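Local coordinates for uncharacterized protein Atu1656/AGR_C_3050 (PDB 2OJH) that is of unknown function but belongs to the TolB family and folds as a six-bladed beta-propeller, a form that often serves as a protein-binding scaffold, at residues Y55-S60 with H90-D95; G96-I101 with I112-S117; P130-G135 with C146-Q151; D150-I155 with E165-H170. All coordinates share one frame; numbering follows the deposited sequence.

Interaction 1: Y55-S60 with H90-D95; sequences YLLLNS and HGISPD
Strand 55-60 runs nearly opposite in direction to 90-92, and the two backbones stay well apart, with the CA atoms of Leu57 and Gly91 7.9 Å from each other. Side chains therefore make most of the contact. His90 and Asn59 form its polar end. His90 NE2 donates to Asn59 OD1 at 2.7 Å, and the oxygen lies in the imidazole plane, at the ring edge. The bond is bent at the hydrogen, 144°. The amide is turned steeply against the ring, with the two planes 79° apart. In His90, CG sits between the backbone N and the carbonyl carbon (chi1 47°), which swings the ring toward strand 55-60. His90 CE1 also comes within 3.5 Å of Leu57 O, again near the ring plane. His90 ND1 bonds to Asn48 OD1, so both ring nitrogens are held and the rotation of the ring is fixed. The other end is apolar. Ile92 CG1 packs on Leu57 CD2 at 3.8 Å. Ile92 CD1 continues to Tyr55 CE1 at 4.0 Å. The Tyr55 hydroxyl is hydrogen-bonded to Tyr99 OH. This is packing between two successive blades of the propeller. Strand 55-60 is the second strand of its blade, between strands 45-49 and 63-68. Strand 91-92 is the first strand of the next blade, and pairs with strand 98-103 through Gly91 and Ala100.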
loop_
_atom_site.group_PDB
_atom_site.type_symbol
_atom_site.label_atom_id
_atom_site.label_comp_id
_atom_site.label_asym_id
_atom_site.label_seq_id
_atom_site.Cartn_x
_atom_site.Cartn_y
_atom_site.Cartn_z
ATOM N N TYR A 55 9.562 2.916 13.381
ATOM C CA TYR A 55 8.240 2.383 13.680
ATOM C C TYR A 55 7.462 1.938 12.459
ATOM O O TYR A 55 7.766 2.331 11.317
ATOM C CB TYR A 55 7.414 3.371 14.491
ATOM C CG TYR A 55 7.017 4.646 13.763
ATOM C CD1 TYR A 55 5.852 4.688 12.986
ATOM C CD2 TYR A 55 7.772 5.824 13.888
ATOM C CE1 TYR A 55 5.466 5.853 12.333
ATOM C CE2 TYR A 55 7.380 6.999 13.227
ATOM C CZ TYR A 55 6.227 6.996 12.461
ATOM O OH TYR A 55 5.800 8.128 11.799
ATOM N N LEU A 56 6.450 1.106 12.703
ATOM C CA LEU A 56 5.478 0.772 11.683
ATOM C C LEU A 56 4.176 1.518 11.927
ATOM O O LEU A 56 3.775 1.738 13.081
ATOM C CB LEU A 56 5.192 -0.743 11.629
ATOM C CG LEU A 56 6.407 -1.666 11.471
ATOM C CD1 LEU A 56 5.965 -3.112 11.626
ATOM C CD2 LEU A 56 7.140 -1.467 10.134
ATOM N N LEU A 57 3.524 1.898 10.827
ATOM C CA LEU A 57 2.210 2.531 10.872
ATOM C C LEU A 57 1.149 1.566 10.319
ATOM O O LEU A 57 1.201 1.139 9.138
ATOM C CB LEU A 57 2.225 3.873 10.132
ATOM C CG LEU A 57 0.962 4.741 10.241
ATOM C CD1 LEU A 57 0.840 5.365 11.630
ATOM C CD2 LEU A 57 0.993 5.807 9.141
ATOM N N LEU A 58 0.220 1.184 11.190
ATOM C CA LEU A 58 -0.827 0.208 10.855
ATOM C C LEU A 58 -2.220 0.813 11.060
ATOM O O LEU A 58 -2.401 1.728 11.865
ATOM C CB LEU A 58 -0.752 -1.010 11.791
ATOM C CG LEU A 58 0.296 -2.136 11.702
ATOM C CD1 LEU A 58 0.017 -3.183 10.664
ATOM C CD2 LEU A 58 1.756 -1.637 11.653
ATOM N N ASN A 59 -3.223 0.261 10.386
ATOM C CA ASN A 59 -4.594 0.585 10.793
ATOM C C ASN A 59 -5.317 -0.602 11.407
ATOM O O ASN A 59 -5.050 -1.778 11.082
ATOM C CB ASN A 59 -5.419 1.195 9.642
ATOM C CG ASN A 59 -5.510 0.268 8.457
ATOM O OD1 ASN A 59 -4.538 0.080 7.741
ATOM N ND2 ASN A 59 -6.672 -0.325 8.259
ATOM N N SER A 60 -6.279 -0.273 12.256
ATOM C CA SER A 60 -7.150 -1.268 12.837
ATOM C C SER A 60 -8.488 -0.633 13.202
ATOM O O SER A 60 -8.551 0.329 13.992
ATOM C CB SER A 60 -6.496 -1.883 14.076
ATOM O OG SER A 60 -7.349 -2.851 14.674
ATOM N N HIS A 90 -2.829 4.168 3.186
ATOM C CA HIS A 90 -2.271 5.269 3.973
ATOM C C HIS A 90 -0.765 5.238 3.805
ATOM O O HIS A 90 -0.214 4.265 3.344
ATOM C CB HIS A 90 -2.655 5.164 5.468
ATOM C CG HIS A 90 -2.457 3.793 6.070
ATOM N ND1 HIS A 90 -1.217 3.313 6.441
ATOM C CD2 HIS A 90 -3.345 2.822 6.396
ATOM C CE1 HIS A 90 -1.346 2.095 6.935
ATOM N NE2 HIS A 90 -2.630 1.775 6.928
ATOM N N GLY A 91 -0.062 6.279 4.202
ATOM C CA GLY A 91 1.369 6.250 3.973
ATOM C C GLY A 91 2.019 7.392 4.695
ATOM O O GLY A 91 1.328 8.172 5.361
ATOM N N ILE A 92 3.342 7.445 4.593
ATOM C CA ILE A 92 4.166 8.416 5.340
ATOM C C ILE A 92 5.046 9.134 4.313
ATOM O O ILE A 92 5.544 8.498 3.341
ATOM C CB ILE A 92 5.036 7.701 6.402
ATOM C CG1 ILE A 92 4.202 6.789 7.332
ATOM C CG2 ILE A 92 5.809 8.699 7.245
ATOM C CD1 ILE A 92 5.092 5.978 8.313
ATOM N N SER A 93 5.175 10.444 4.449
ATOM C CA SER A 93 5.926 11.246 3.494
ATOM C C SER A 93 7.407 10.934 3.653
ATOM O O SER A 93 7.841 10.542 4.737
ATOM C CB SER A 93 5.695 12.740 3.755
ATOM O OG SER A 93 6.203 13.049 5.029
ATOM N N PRO A 94 8.204 11.125 2.582
ATOM C CA PRO A 94 9.613 10.725 2.637
ATOM C C PRO A 94 10.364 11.427 3.766
ATOM O O PRO A 94 11.270 10.839 4.382
ATOM C CB PRO A 94 10.149 11.166 1.267
ATOM C CG PRO A 94 8.944 11.118 0.352
ATOM C CD PRO A 94 7.848 11.686 1.265
ATOM N N ASP A 95 9.981 12.654 4.065
ATOM C CA ASP A 95 10.673 13.372 5.139
ATOM C C ASP A 95 10.121 12.998 6.516
ATOM O O ASP A 95 10.611 13.468 7.543
ATOM C CB ASP A 95 10.674 14.887 4.887
ATOM C CG ASP A 95 9.323 15.550 5.152
ATOM O OD1 ASP A 95 8.308 14.858 5.261
ATOM O OD2 ASP A 95 9.287 16.801 5.261
#

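Interaction 2: G96-I101 with I112-S117; sequences GALYAI and IYLLPS
Ser117 lies over one face of the Tyr99 ring. Its CA is 3.5 Å from the ring centroid and almost on the ring normal, 5° off, a CH-pi contact. Ser117 CB sits over the same face and comes within 3.3 Å of Tyr99 CE1. The Tyr99 hydroxyl reaches on to Tyr55 OH and Arg66 NE, both hydrogen-bonded to it. The second ring, Tyr113, has Ile101 O near its plane at the edge. Phe82 meets the ring edge-to-face, and the Tyr113 hydroxyl bonds to Glu106. Strands 98-101 and 112-116 are antiparallel neighbours of a beta hairpin, the two middle strands of a four-stranded propeller blade. Tyr99 pairs with Leu115 and Ile101 with Tyr113 as hydrogen-bonded pairs. Each pair has two backbone bonds, and Tyr99 N to Leu115 O is 2.9 Å. Ala100 and Leu114 form a non-hydrogen-bonded pair between them. On the face that carries Tyr99, Ile101, Tyr113 and Leu115, Leu115 CD2 fits between Tyr99 CB at 3.9 Å and Ile101 CD1 at 3.8 Å. Leu115 CG stands between the backbone N and the carbonyl carbon (chi1 70°), and this, with the next torsion, brings the CD2 branch across to strand 98-101. On the other face Leu114 CD2 packs on Ala100 CB at 3.6 Å, and Trp133 also touches Ala100. Past the paired strands, Ser117 closes onto the turn before Leu98. Its OG gives a bond to Gly96 O at 2.8 Å, in the carbonyl plane on a lone pair. Its backbone N reaches Ala97 O from above the carbonyl plane.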
loop_
_atom_site.group_PDB
_atom_site.type_symbol
_atom_site.label_atom_id
_atom_site.label_comp_id
_atom_site.label_asym_id
_atom_site.label_seq_id
_atom_site.Cartn_x
_atom_site.Cartn_y
_atom_site.Cartn_z
ATOM N N GLY A 96 9.101 12.146 6.529
ATOM C CA GLY A 96 8.528 11.657 7.776
ATOM C C GLY A 96 7.592 12.584 8.537
ATOM O O GLY A 96 7.054 12.168 9.581
ATOM N N ALA A 97 7.381 13.817 8.037
ATOM C CA ALA A 97 6.557 14.804 8.742
ATOM C C ALA A 97 5.045 14.716 8.514
ATOM O O ALA A 97 4.288 15.359 9.246
ATOM C CB ALA A 97 7.058 16.248 8.452
ATOM N N LEU A 98 4.608 13.953 7.506
ATOM C CA LEU A 98 3.185 13.865 7.173
ATOM C C LEU A 98 2.712 12.452 6.996
ATOM O O LEU A 98 3.459 11.606 6.503
ATOM C CB LEU A 98 2.861 14.612 5.868
ATOM C CG LEU A 98 3.047 16.133 5.831
ATOM C CD1 LEU A 98 2.751 16.650 4.450
ATOM C CD2 LEU A 98 2.211 16.916 6.886
ATOM N N TYR A 99 1.450 12.235 7.367
ATOM C CA TYR A 99 0.722 11.022 7.038
ATOM C C TYR A 99 -0.344 11.331 5.992
ATOM O O TYR A 99 -0.932 12.408 5.976
ATOM C CB TYR A 99 0.028 10.457 8.285
ATOM C CG TYR A 99 0.919 9.906 9.377
ATOM C CD1 TYR A 99 2.271 9.621 9.151
ATOM C CD2 TYR A 99 0.389 9.616 10.633
ATOM C CE1 TYR A 99 3.088 9.101 10.178
ATOM C CE2 TYR A 99 1.192 9.103 11.667
ATOM C CZ TYR A 99 2.536 8.838 11.428
ATOM O OH TYR A 99 3.317 8.323 12.440
ATOM N N ALA A 100 -0.594 10.373 5.118
ATOM C CA ALA A 100 -1.724 10.445 4.230
ATOM C C ALA A 100 -2.657 9.300 4.601
ATOM O O ALA A 100 -2.196 8.141 4.795
ATOM C CB ALA A 100 -1.261 10.332 2.798
ATOM N N ILE A 101 -3.952 9.609 4.717
ATOM C CA ILE A 101 -4.957 8.592 5.111
ATOM C C ILE A 101 -6.118 8.647 4.144
ATOM O O ILE A 101 -6.290 9.641 3.425
ATOM C CB ILE A 101 -5.485 8.829 6.551
ATOM C CG1 ILE A 101 -6.116 10.219 6.655
ATOM C CG2 ILE A 101 -4.332 8.711 7.594
ATOM C CD1 ILE A 101 -6.709 10.575 8.077
ATOM N N ILE A 112 -9.168 11.220 0.555
ATOM C CA ILE A 112 -7.759 11.256 0.929
ATOM C C ILE A 112 -7.495 12.535 1.740
ATOM O O ILE A 112 -7.991 13.612 1.400
ATOM C CB ILE A 112 -6.847 11.139 -0.333
ATOM C CG1 ILE A 112 -7.007 9.741 -0.974
ATOM C CG2 ILE A 112 -5.401 11.340 0.030
ATOM C CD1 ILE A 112 -6.280 9.635 -2.340
ATOM N N TYR A 113 -6.754 12.404 2.836
ATOM C CA TYR A 113 -6.349 13.581 3.639
ATOM C C TYR A 113 -4.859 13.479 3.954
ATOM O O TYR A 113 -4.297 12.383 3.940
ATOM C CB TYR A 113 -7.092 13.608 4.972
ATOM C CG TYR A 113 -8.602 13.655 4.860
ATOM C CD1 TYR A 113 -9.344 12.496 4.602
ATOM C CD2 TYR A 113 -9.281 14.854 5.048
ATOM C CE1 TYR A 113 -10.738 12.552 4.492
ATOM C CE2 TYR A 113 -10.663 14.925 4.969
ATOM C CZ TYR A 113 -11.381 13.765 4.681
ATOM O OH TYR A 113 -12.749 13.848 4.600
ATOM N N LEU A 114 -4.231 14.605 4.274
ATOM C CA LEU A 114 -2.884 14.627 4.855
ATOM C C LEU A 114 -3.025 15.178 6.258
ATOM O O LEU A 114 -3.928 15.961 6.513
ATOM C CB LEU A 114 -1.953 15.593 4.089
ATOM C CG LEU A 114 -1.775 15.340 2.583
ATOM C CD1 LEU A 114 -0.701 16.274 2.053
ATOM C CD2 LEU A 114 -1.421 13.911 2.328
ATOM N N LEU A 115 -2.147 14.757 7.164
ATOM C CA LEU A 115 -2.100 15.310 8.513
ATOM C C LEU A 115 -0.658 15.241 9.054
ATOM O O LEU A 115 0.178 14.546 8.486
ATOM C CB LEU A 115 -3.083 14.582 9.444
ATOM C CG LEU A 115 -2.744 13.146 9.825
ATOM C CD1 LEU A 115 -3.225 12.843 11.248
ATOM C CD2 LEU A 115 -3.364 12.232 8.783
ATOM N N PRO A 116 -0.351 15.993 10.127
ATOM C CA PRO A 116 1.007 15.845 10.664
ATOM C C PRO A 116 1.285 14.417 11.164
ATOM O O PRO A 116 0.385 13.757 11.696
ATOM C CB PRO A 116 1.023 16.806 11.850
ATOM C CG PRO A 116 -0.082 17.828 11.547
ATOM C CD PRO A 116 -1.145 16.977 10.894
ATOM N N SER A 117 2.518 13.939 11.025
ATOM C CA SER A 117 2.828 12.567 11.472
ATOM C C SER A 117 2.792 12.419 13.003
ATOM O O SER A 117 2.747 11.314 13.558
ATOM C CB SER A 117 4.173 12.134 10.924
ATOM O OG SER A 117 5.164 12.978 11.429
#

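Interaction 3: P130-G135 with C146-Q151; sequences PSYWHG and CGIRDQ
Cys146, Ile148 and Tyr132 bury the most surface here. Tyr132 and Cys146 form an antiparallel hydrogen-bonded pair, with Tyr132 N to Cys146 O at 2.7 Å and a return bond from Cys146 N. Cys146 CB lies 4.3 Å from Tyr132 CB on the same face of the sheet. Ile148 packs its CD1 against the edge of the Tyr132 ring, 3.5 Å from CE2 and near the ring plane. Ile148 CG1 is anti to the carbonyl carbon (chi1 -52°), which carries CD1 between Tyr132 and Pro130 CG, 4.0 Å away. Pro130, which follows a cis peptide bond, offers its carbonyl to two donors. Ile148 N meets Pro130 O nearly head-on at 2.9 Å. Arg149 NH1 meets it from above the carbonyl plane, also at 2.9 Å. The same NH1 bonds to Ile148 O, so it is held by backbone carbonyls of both segments. Arg149 NH2 has a salt bridge to Glu165, and Tyr156 makes a cation-pi contact with Arg149. Ser131 OG bonds to Asn128 O. His134 and Gly135 both face Thr144 in a classic beta bulge. Strand 131-136 is the first, innermost strand of its blade, at one edge of the sheet, and strand 142-149 lies between it and strand 152-159. Ile112 of the preceding blade packs on Ser131 and Trp133.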
loop_
_atom_site.group_PDB
_atom_site.type_symbol
_atom_site.label_atom_id
_atom_site.label_comp_id
_atom_site.label_asym_id
_atom_site.label_seq_id
_atom_site.Cartn_x
_atom_site.Cartn_y
_atom_site.Cartn_z
ATOM N N PRO A 130 -15.006 7.971 -4.814
ATOM C CA PRO A 130 -14.005 7.719 -3.791
ATOM C C PRO A 130 -12.571 7.694 -4.346
ATOM O O PRO A 130 -12.345 7.347 -5.521
ATOM C CB PRO A 130 -14.369 6.326 -3.278
ATOM C CG PRO A 130 -15.017 5.659 -4.410
ATOM C CD PRO A 130 -15.656 6.720 -5.265
ATOM N N SER A 131 -11.623 8.053 -3.487
ATOM C CA SER A 131 -10.198 8.009 -3.810
ATOM C C SER A 131 -9.389 7.294 -2.706
ATOM O O SER A 131 -9.612 7.522 -1.510
ATOM C CB SER A 131 -9.675 9.418 -4.038
ATOM O OG SER A 131 -10.394 10.067 -5.075
ATOM N N TYR A 132 -8.474 6.404 -3.119
ATOM C CA TYR A 132 -7.742 5.521 -2.189
ATOM C C TYR A 132 -6.232 5.796 -2.265
ATOM O O TYR A 132 -5.602 5.523 -3.273
ATOM C CB TYR A 132 -8.046 4.059 -2.515
ATOM C CG TYR A 132 -9.528 3.770 -2.478
ATOM C CD1 TYR A 132 -10.158 3.387 -1.279
ATOM C CD2 TYR A 132 -10.310 3.896 -3.630
ATOM C CE1 TYR A 132 -11.528 3.109 -1.243
ATOM C CE2 TYR A 132 -11.663 3.664 -3.588
ATOM C CZ TYR A 132 -12.264 3.263 -2.392
ATOM O OH TYR A 132 -13.615 3.010 -2.378
ATOM N N TRP A 133 -5.666 6.375 -1.211
ATOM C CA TRP A 133 -4.248 6.763 -1.207
ATOM C C TRP A 133 -3.296 5.544 -1.322
ATOM O O TRP A 133 -3.459 4.553 -0.592
ATOM C CB TRP A 133 -3.932 7.553 0.046
ATOM C CG TRP A 133 -2.571 8.184 -0.080
ATOM C CD1 TRP A 133 -2.287 9.447 -0.507
ATOM C CD2 TRP A 133 -1.303 7.537 0.143
ATOM N NE1 TRP A 133 -0.918 9.648 -0.511
ATOM C CE2 TRP A 133 -0.300 8.484 -0.118
ATOM C CE3 TRP A 133 -0.926 6.282 0.604
ATOM C CZ2 TRP A 133 1.057 8.179 0.010
ATOM C CZ3 TRP A 133 0.430 5.973 0.706
ATOM C CH2 TRP A 133 1.397 6.919 0.422
ATOM N N HIS A 134 -2.283 5.632 -2.188
ATOM C CA HIS A 134 -1.448 4.454 -2.470
ATOM C C HIS A 134 0.078 4.651 -2.590
ATOM O O HIS A 134 0.811 3.677 -2.406
ATOM C CB HIS A 134 -1.982 3.668 -3.643
ATOM C CG HIS A 134 -3.008 2.640 -3.259
ATOM N ND1 HIS A 134 -2.681 1.447 -2.639
ATOM C CD2 HIS A 134 -4.356 2.629 -3.418
ATOM C CE1 HIS A 134 -3.789 0.755 -2.420
ATOM N NE2 HIS A 134 -4.819 1.455 -2.871
ATOM N N GLY A 135 0.569 5.873 -2.808
ATOM C CA GLY A 135 2.043 6.092 -2.840
ATOM C C GLY A 135 2.438 7.564 -2.815
ATOM O O GLY A 135 1.725 8.402 -3.393
ATOM N N CYS A 146 -5.830 5.438 -6.261
ATOM C CA CYS A 146 -6.855 4.818 -7.110
ATOM C C CYS A 146 -8.064 5.724 -6.927
ATOM O O CYS A 146 -8.410 6.075 -5.779
ATOM C CB CYS A 146 -7.194 3.403 -6.650
ATOM S SG CYS A 146 -8.560 2.660 -7.622
ATOM N N GLY A 147 -8.630 6.198 -8.042
ATOM C CA GLY A 147 -9.860 6.963 -8.014
ATOM C C GLY A 147 -10.928 6.198 -8.750
ATOM O O GLY A 147 -10.684 5.710 -9.867
ATOM N N ILE A 148 -12.111 6.073 -8.147
ATOM C CA ILE A 148 -13.225 5.444 -8.864
ATOM C C ILE A 148 -14.174 6.549 -9.288
ATOM O O ILE A 148 -14.576 7.379 -8.455
ATOM C CB ILE A 148 -13.960 4.346 -8.045
ATOM C CG1 ILE A 148 -12.965 3.329 -7.499
ATOM C CG2 ILE A 148 -14.993 3.596 -8.915
ATOM C CD1 ILE A 148 -13.536 2.516 -6.340
ATOM N N ARG A 149 -14.457 6.601 -10.589
ATOM C CA ARG A 149 -15.327 7.625 -11.161
ATOM C C ARG A 149 -16.357 6.941 -12.029
ATOM O O ARG A 149 -16.026 6.370 -13.069
ATOM C CB ARG A 149 -14.512 8.612 -11.984
ATOM C CG ARG A 149 -13.250 9.141 -11.273
ATOM C CD ARG A 149 -13.561 10.181 -10.191
ATOM N NE ARG A 149 -12.321 10.649 -9.578
ATOM C CZ ARG A 149 -11.840 10.220 -8.405
ATOM N NH1 ARG A 149 -12.501 9.322 -7.688
ATOM N NH2 ARG A 149 -10.699 10.700 -7.934
ATOM N N ASP A 150 -17.608 6.971 -11.571
ATOM C CA ASP A 150 -18.692 6.213 -12.205
ATOM C C ASP A 150 -18.256 4.789 -12.545
ATOM O O ASP A 150 -18.435 4.355 -13.678
ATOM C CB ASP A 150 -19.181 6.943 -13.460
ATOM C CG ASP A 150 -19.703 8.345 -13.145
ATOM O OD1 ASP A 150 -20.501 8.460 -12.191
ATOM O OD2 ASP A 150 -19.310 9.312 -13.835
ATOM N N GLN A 151 -17.671 4.092 -11.563
ATOM C CA GLN A 151 -17.273 2.682 -11.700
ATOM C C GLN A 151 -16.127 2.454 -12.692
ATOM O O GLN A 151 -15.930 1.341 -13.184
ATOM C CB GLN A 151 -18.494 1.811 -12.053
ATOM C CG GLN A 151 -19.482 1.667 -10.894
ATOM C CD GLN A 151 -18.807 1.152 -9.646
ATOM O OE1 GLN A 151 -18.181 0.084 -9.661
ATOM N NE2 GLN A 151 -18.892 1.921 -8.560
#

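Interaction 4: D150-I155 with E165-H170; sequences DQVFDI and ETRLTH
Thr169 OG1 is gripped by two groups of the other segment. It donates to Asp154 OD1 at 2.7 Å and accepts from Ile155 N at 3.0 Å, in a nearly straight bond of 171°. The hydroxyl stands between the backbone N and the carbonyl carbon of Thr169 (chi1 62°), a rotation that turns it toward strand 152-155. It meets Asp154 OD1 on the anti side, somewhat out of the carboxylate plane. Asp154 OD1 also takes a hydrogen bond from the backbone N of Gly171. The other carboxylate oxygen, OD2, forms a salt bridge with Arg167. Arg167 NH2 reaches Asp154 OD2 on the syn side at 2.9 Å, while Arg167 NE makes a weak bond to the same oxygen at 3.1 Å. The carboxylate and guanidinium planes are 46° apart, so the pair is twisted rather than flat. The extended arginine chain carries its head back to Asp154, and His170 CD2 covers one face of the guanidinium. Val152, two residues before Asp154 on the same strand, brings CG1 to 4.0 Å from Arg167 NH2, the side chains crossing at about a right angle. Ile155 O is bonded by Leu168 N at 2.7 Å and weakly by Thr169 N. Ile155 CG2 packs on Leu168 CD1, and Ile155 CG1 lies 3.8 Å from Thr169 CG2. The contact ties strand 152-159 to the end of strand 165-167 and the loop that leaves it, in the outer hairpin of a blade. Thr169 and Ile155 also touch Asn175 on the first strand of the next blade. Buried Asp154 is thus compensated by a cation, a hydroxyl and an amide N-H, which would be expected to stabilise its ionised form.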
loop_
_atom_site.group_PDB
_atom_site.type_symbol
_atom_site.label_atom_id
_atom_site.label_comp_id
_atom_site.label_asym_id
_atom_site.label_seq_id
_atom_site.Cartn_x
_atom_site.Cartn_y
_atom_site.Cartn_z
ATOM N N ASP A 150 -17.608 6.971 -11.571
ATOM C CA ASP A 150 -18.692 6.213 -12.205
ATOM C C ASP A 150 -18.256 4.789 -12.545
ATOM O O ASP A 150 -18.435 4.355 -13.678
ATOM C CB ASP A 150 -19.181 6.943 -13.460
ATOM C CG ASP A 150 -19.703 8.345 -13.145
ATOM O OD1 ASP A 150 -20.501 8.460 -12.191
ATOM O OD2 ASP A 150 -19.310 9.312 -13.835
ATOM N N GLN A 151 -17.671 4.092 -11.563
ATOM C CA GLN A 151 -17.273 2.682 -11.700
ATOM C C GLN A 151 -16.127 2.454 -12.692
ATOM O O GLN A 151 -15.930 1.341 -13.184
ATOM C CB GLN A 151 -18.494 1.811 -12.053
ATOM C CG GLN A 151 -19.482 1.667 -10.894
ATOM C CD GLN A 151 -18.807 1.152 -9.646
ATOM O OE1 GLN A 151 -18.181 0.084 -9.661
ATOM N NE2 GLN A 151 -18.892 1.921 -8.560
ATOM N N VAL A 152 -15.384 3.517 -12.987
ATOM C CA VAL A 152 -14.137 3.424 -13.738
ATOM C C VAL A 152 -13.001 3.614 -12.709
ATOM O O VAL A 152 -12.937 4.648 -12.022
ATOM C CB VAL A 152 -14.037 4.505 -14.845
ATOM C CG1 VAL A 152 -12.758 4.348 -15.643
ATOM C CG2 VAL A 152 -15.280 4.476 -15.757
ATOM N N PHE A 153 -12.132 2.609 -12.612
ATOM C CA PHE A 153 -11.073 2.529 -11.619
ATOM C C PHE A 153 -9.778 2.984 -12.288
ATOM O O PHE A 153 -9.241 2.265 -13.136
ATOM C CB PHE A 153 -10.865 1.072 -11.161
ATOM C CG PHE A 153 -12.007 0.490 -10.373
ATOM C CD1 PHE A 153 -13.255 0.282 -10.964
ATOM C CD2 PHE A 153 -11.813 0.086 -9.063
ATOM C CE1 PHE A 153 -14.303 -0.290 -10.242
ATOM C CE2 PHE A 153 -12.857 -0.519 -8.337
ATOM C CZ PHE A 153 -14.099 -0.675 -8.908
ATOM N N ASP A 154 -9.274 4.166 -11.926
ATOM C CA ASP A 154 -8.055 4.649 -12.566
ATOM C C ASP A 154 -6.975 5.088 -11.612
ATOM O O ASP A 154 -7.241 5.381 -10.418
ATOM C CB ASP A 154 -8.349 5.829 -13.510
ATOM C CG ASP A 154 -8.902 5.382 -14.847
ATOM O OD1 ASP A 154 -8.346 4.435 -15.471
ATOM O OD2 ASP A 154 -9.908 5.988 -15.263
ATOM N N ILE A 155 -5.768 5.196 -12.170
ATOM C CA ILE A 155 -4.625 5.723 -11.449
ATOM C C ILE A 155 -4.599 7.215 -11.650
ATOM O O ILE A 155 -4.705 7.704 -12.788
ATOM C CB ILE A 155 -3.306 5.089 -11.981
ATOM C CG1 ILE A 155 -3.410 3.534 -11.989
ATOM C CG2 ILE A 155 -2.079 5.612 -11.201
ATOM C CD1 ILE A 155 -3.789 2.881 -10.634
ATOM N N GLU A 165 -5.512 17.440 -9.910
ATOM C CA GLU A 165 -5.631 16.008 -10.121
ATOM C C GLU A 165 -5.285 15.645 -11.573
ATOM O O GLU A 165 -5.753 16.306 -12.517
ATOM C CB GLU A 165 -7.060 15.582 -9.754
ATOM C CG GLU A 165 -7.483 14.180 -10.125
ATOM C CD GLU A 165 -8.870 13.847 -9.583
ATOM O OE1 GLU A 165 -9.878 14.199 -10.247
ATOM O OE2 GLU A 165 -8.965 13.232 -8.486
ATOM N N THR A 166 -4.457 14.619 -11.743
ATOM C CA THR A 166 -4.009 14.170 -13.056
ATOM C C THR A 166 -4.381 12.709 -13.227
ATOM O O THR A 166 -4.029 11.874 -12.392
ATOM C CB THR A 166 -2.486 14.310 -13.219
ATOM O OG1 THR A 166 -2.148 15.696 -13.271
ATOM C CG2 THR A 166 -1.990 13.643 -14.508
ATOM N N ARG A 167 -5.080 12.414 -14.319
ATOM C CA ARG A 167 -5.525 11.060 -14.608
ATOM C C ARG A 167 -4.449 10.335 -15.446
ATOM O O ARG A 167 -4.078 10.812 -16.531
ATOM C CB ARG A 167 -6.845 11.152 -15.367
ATOM C CG ARG A 167 -7.555 9.842 -15.515
ATOM C CD ARG A 167 -8.883 10.009 -16.180
ATOM N NE ARG A 167 -9.436 8.715 -16.555
ATOM C CZ ARG A 167 -10.484 8.545 -17.345
ATOM N NH1 ARG A 167 -11.085 9.602 -17.881
ATOM N NH2 ARG A 167 -10.919 7.317 -17.623
ATOM N N LEU A 168 -3.938 9.207 -14.949
ATOM C CA LEU A 168 -2.817 8.515 -15.605
ATOM C C LEU A 168 -3.206 7.289 -16.395
ATOM O O LEU A 168 -2.471 6.873 -17.288
ATOM C CB LEU A 168 -1.725 8.147 -14.593
ATOM C CG LEU A 168 -1.113 9.381 -13.916
ATOM C CD1 LEU A 168 -0.304 8.952 -12.736
ATOM C CD2 LEU A 168 -0.244 10.213 -14.872
ATOM N N THR A 169 -4.334 6.689 -16.041
ATOM C CA THR A 169 -4.913 5.631 -16.856
ATOM C C THR A 169 -6.315 6.072 -17.227
ATOM O O THR A 169 -6.887 6.936 -16.568
ATOM C CB THR A 169 -4.903 4.237 -16.169
ATOM O OG1 THR A 169 -5.697 4.259 -14.974
ATOM C CG2 THR A 169 -3.488 3.809 -15.823
ATOM N N HIS A 170 -6.854 5.477 -18.282
ATOM C CA HIS A 170 -8.087 5.942 -18.863
ATOM C C HIS A 170 -9.053 4.785 -19.120
ATOM O O HIS A 170 -9.557 4.620 -20.218
ATOM C CB HIS A 170 -7.789 6.785 -20.125
ATOM C CG HIS A 170 -7.004 8.029 -19.828
ATOM N ND1 HIS A 170 -5.626 8.043 -19.779
ATOM C CD2 HIS A 170 -7.405 9.279 -19.494
ATOM C CE1 HIS A 170 -5.212 9.256 -19.445
ATOM N NE2 HIS A 170 -6.273 10.025 -19.273
#

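The four contacts follow one another along the chain, and interactions 3 and 4 share Asp150 and Gln151. Interaction 1 is a blade-to-blade contact. Interaction 2 lies inside the second of those blades, where strands 91-92 and 98-103 are neighbours, and the two centres are 8 Å apart. Interactions 3 and 4 lie in the following blade, of strands 131-136 to 165-167, with centres 7 Å apart. Gly147 and Asp154 pair between them. The second and third of these blades pack partly through Trp133, which touches His90, Gly91 and Ala100, and through Ile112 of interaction 2. Interaction 4 stands about 14 Å from interaction 1 at the nearest atoms. Together they trace successive blades round the propeller.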